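Local atomic coordinates of putative glycerophosphodiester phosphodiesterase (Galdieria sulphuraria, PDB entry 2O55), a protein that probably belongs to the glycerophosphodiester phosphodiesterase family, whose members are built on a TIM-barrel fold. Residues A[8-14]-A[37-43]. Residues are numbered along the deposited sequence; the frame is centred on the assembly and turned at random.
Sequences KIVGHRG and IPYIETD. With SO4 (sulfate ion), chain B.
Gly11 ties the two neighbouring parallel strands, 8-12 and 39-46, together with both of its backbone polar groups: its N donates to Tyr39 O (2.8 Å), and its O accepts from Glu41 N (2.9 Å). That oxygen serves a second donor as well, Gly14 N, which arrives from the opposite face of the carbonyl plane and closes the type II turn from Gly11 to Gly14. On the face shared by Val10, Tyr39 and Glu41, Val10 CG2 packs against Tyr39 CB, while CG1, anti to the backbone N (chi1 -177°), lies over Glu41 N and CB.

The strand ends illustrate how a barrel gathers polar groups at one rim. Arg13 can be followed outward: CB leads to CG, which passes 3.4 Å from Asp43 OD2; CD keeps beside the same oxygen; NE forms a salt bridge to it of charge alone, since OD2 lies well out of the guanidinium plane; NH1 pairs with Glu23; and NH2 donates to sulfate O3 (2.9 Å). Asn24 ND2 is hydrogen-bonded to Asp43 OD2. Alongside, Glu41 OE2 sits in plane at the His12 ring edge, 3.1 Å from CD2, and Asn244 OD1 is hydrogen-bonded to His12 ND1. His56 and Trp218 also bind the sulfate, probably from the crystallisation liquor. Through Arg13 NH2 this beta-alpha-beta unit, crossing over by helix 26-34, reaches the ion, consistent with an anion-binding pocket at the C-terminal strand ends, where TIM barrels carry their active sites.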
loop_
_atom_site.group_PDB
_atom_site.type_symbol
_atom_site.label_atom_id
_atom_site.label_comp_id
_atom_site.label_asym_id
_atom_site.label_seq_id
_atom_site.Cartn_x
_atom_site.Cartn_y
_atom_site.Cartn_z
ATOM N N LYS A 8 3.088 -9.379 -10.807
ATOM C CA LYS A 8 1.680 -9.326 -10.426
ATOM C C LYS A 8 1.227 -7.880 -10.190
ATOM O O LYS A 8 2.045 -7.037 -9.811
ATOM C CB LYS A 8 1.446 -10.181 -9.184
ATOM C CG LYS A 8 1.660 -11.657 -9.419
ATOM C CD LYS A 8 1.759 -12.402 -8.131
ATOM C CE LYS A 8 1.949 -13.863 -8.428
ATOM N NZ LYS A 8 3.221 -14.305 -7.761
ATOM N N ILE A 9 -0.057 -7.597 -10.414
ATOM C CA ILE A 9 -0.578 -6.229 -10.270
ATOM C C ILE A 9 -0.901 -5.903 -8.816
ATOM O O ILE A 9 -1.564 -6.682 -8.136
ATOM C CB ILE A 9 -1.894 -5.985 -11.063
ATOM C CG1 ILE A 9 -1.927 -6.728 -12.400
ATOM C CG2 ILE A 9 -2.147 -4.512 -11.252
ATOM C CD1 ILE A 9 -0.817 -6.388 -13.305
ATOM N N VAL A 10 -0.449 -4.743 -8.345
ATOM C CA VAL A 10 -0.967 -4.186 -7.097
ATOM C C VAL A 10 -1.825 -2.967 -7.422
ATOM O O VAL A 10 -1.327 -2.001 -8.011
ATOM C CB VAL A 10 0.144 -3.764 -6.140
ATOM C CG1 VAL A 10 -0.475 -3.270 -4.870
ATOM C CG2 VAL A 10 1.043 -4.923 -5.841
ATOM N N GLY A 11 -3.103 -3.006 -7.052
ATOM C CA GLY A 11 -4.010 -1.879 -7.301
ATOM C C GLY A 11 -3.745 -0.703 -6.371
ATOM O O GLY A 11 -4.100 -0.754 -5.186
ATOM N N HIS A 12 -3.125 0.351 -6.909
ATOM C CA HIS A 12 -2.752 1.518 -6.125
ATOM C C HIS A 12 -3.991 2.255 -5.621
ATOM O O HIS A 12 -4.773 2.784 -6.406
ATOM C CB HIS A 12 -1.836 2.462 -6.917
ATOM C CG HIS A 12 -1.035 3.395 -6.047
ATOM N ND1 HIS A 12 -0.113 4.289 -6.555
ATOM C CD2 HIS A 12 -1.006 3.556 -4.699
ATOM C CE1 HIS A 12 0.436 4.969 -5.564
ATOM N NE2 HIS A 12 -0.088 4.543 -4.428
ATOM N N ARG A 13 -4.157 2.265 -4.300
ATOM C CA ARG A 13 -5.332 2.824 -3.630
ATOM C C ARG A 13 -6.640 2.253 -4.170
ATOM O O ARG A 13 -7.681 2.907 -4.132
ATOM C CB ARG A 13 -5.297 4.354 -3.681
ATOM C CG ARG A 13 -4.060 4.933 -3.037
ATOM C CD ARG A 13 -4.124 6.421 -3.038
ATOM N NE ARG A 13 -2.785 6.995 -3.037
ATOM C CZ ARG A 13 -2.505 8.253 -3.368
ATOM N NH1 ARG A 13 -3.483 9.056 -3.734
ATOM N NH2 ARG A 13 -1.251 8.705 -3.342
ATOM N N GLY A 14 -6.565 1.018 -4.659
ATOM C CA GLY A 14 -7.676 0.345 -5.324
ATOM C C GLY A 14 -7.522 0.357 -6.839
ATOM O O GLY A 14 -6.496 -0.058 -7.385
ATOM N N ILE A 37 -8.021 -8.825 -9.708
ATOM C CA ILE A 37 -6.637 -8.309 -9.513
ATOM C C ILE A 37 -6.025 -8.617 -8.117
ATOM O O ILE A 37 -6.543 -8.197 -7.098
ATOM C CB ILE A 37 -6.419 -6.790 -9.955
ATOM C CG1 ILE A 37 -6.754 -5.825 -8.845
ATOM C CG2 ILE A 37 -7.166 -6.391 -11.262
ATOM C CD1 ILE A 37 -5.732 -4.755 -8.746
ATOM N N PRO A 38 -4.889 -9.326 -8.089
ATOM C CA PRO A 38 -4.551 -10.127 -6.914
ATOM C C PRO A 38 -4.209 -9.362 -5.650
ATOM O O PRO A 38 -4.356 -9.920 -4.567
ATOM C CB PRO A 38 -3.341 -10.948 -7.384
ATOM C CG PRO A 38 -2.745 -10.160 -8.446
ATOM C CD PRO A 38 -3.842 -9.393 -9.123
ATOM N N TYR A 39 -3.752 -8.118 -5.791
ATOM C CA TYR A 39 -3.287 -7.285 -4.670
ATOM C C TYR A 39 -3.848 -5.887 -4.746
ATOM O O TYR A 39 -4.065 -5.384 -5.852
ATOM C CB TYR A 39 -1.777 -7.103 -4.733
ATOM C CG TYR A 39 -0.983 -8.313 -4.355
ATOM C CD1 TYR A 39 -0.460 -9.156 -5.321
ATOM C CD2 TYR A 39 -0.735 -8.599 -3.035
ATOM C CE1 TYR A 39 0.281 -10.269 -4.973
ATOM C CE2 TYR A 39 -0.015 -9.710 -2.675
ATOM C CZ TYR A 39 0.495 -10.540 -3.642
ATOM O OH TYR A 39 1.220 -11.639 -3.251
ATOM N N ILE A 40 -4.060 -5.243 -3.595
ATOM C CA ILE A 40 -4.204 -3.790 -3.590
ATOM C C ILE A 40 -3.302 -3.152 -2.540
ATOM O O ILE A 40 -2.922 -3.785 -1.541
ATOM C CB ILE A 40 -5.658 -3.297 -3.405
ATOM C CG1 ILE A 40 -6.217 -3.714 -2.045
ATOM C CG2 ILE A 40 -6.573 -3.724 -4.569
ATOM C CD1 ILE A 40 -5.987 -2.664 -0.939
ATOM N N GLU A 41 -2.956 -1.890 -2.778
ATOM C CA GLU A 41 -2.220 -1.099 -1.820
ATOM C C GLU A 41 -3.228 -0.153 -1.219
ATOM O O GLU A 41 -4.081 0.347 -1.927
ATOM C CB GLU A 41 -1.094 -0.327 -2.508
ATOM C CG GLU A 41 -0.173 0.438 -1.562
ATOM C CD GLU A 41 -0.754 1.798 -1.078
ATOM O OE1 GLU A 41 -0.435 2.191 0.064
ATOM O OE2 GLU A 41 -1.525 2.485 -1.811
ATOM N N THR A 42 -3.145 0.086 0.089
ATOM C CA THR A 42 -3.949 1.130 0.741
ATOM C C THR A 42 -3.193 1.827 1.877
ATOM O O THR A 42 -2.176 1.327 2.374
ATOM C CB THR A 42 -5.323 0.611 1.216
ATOM O OG1 THR A 42 -6.179 1.719 1.485
ATOM C CG2 THR A 42 -5.190 -0.195 2.457
ATOM N N ASP A 43 -3.717 2.981 2.280
ATOM C CA ASP A 43 -3.016 3.897 3.163
ATOM C C ASP A 43 -3.652 3.957 4.550
ATOM O O ASP A 43 -4.759 4.466 4.696
ATOM C CB ASP A 43 -3.030 5.290 2.523
ATOM C CG ASP A 43 -2.486 5.293 1.076
ATOM O OD1 ASP A 43 -1.281 4.982 0.879
ATOM O OD2 ASP A 43 -3.266 5.628 0.143
HETATM S S SO4 B . 2.238 8.181 -3.403
HETATM O O1 SO4 B . 3.487 7.919 -4.095
HETATM O O2 SO4 B . 1.904 9.565 -3.668
HETATM O O3 SO4 B . 1.188 7.381 -3.995
HETATM O O4 SO4 B . 2.300 7.879 -1.969
#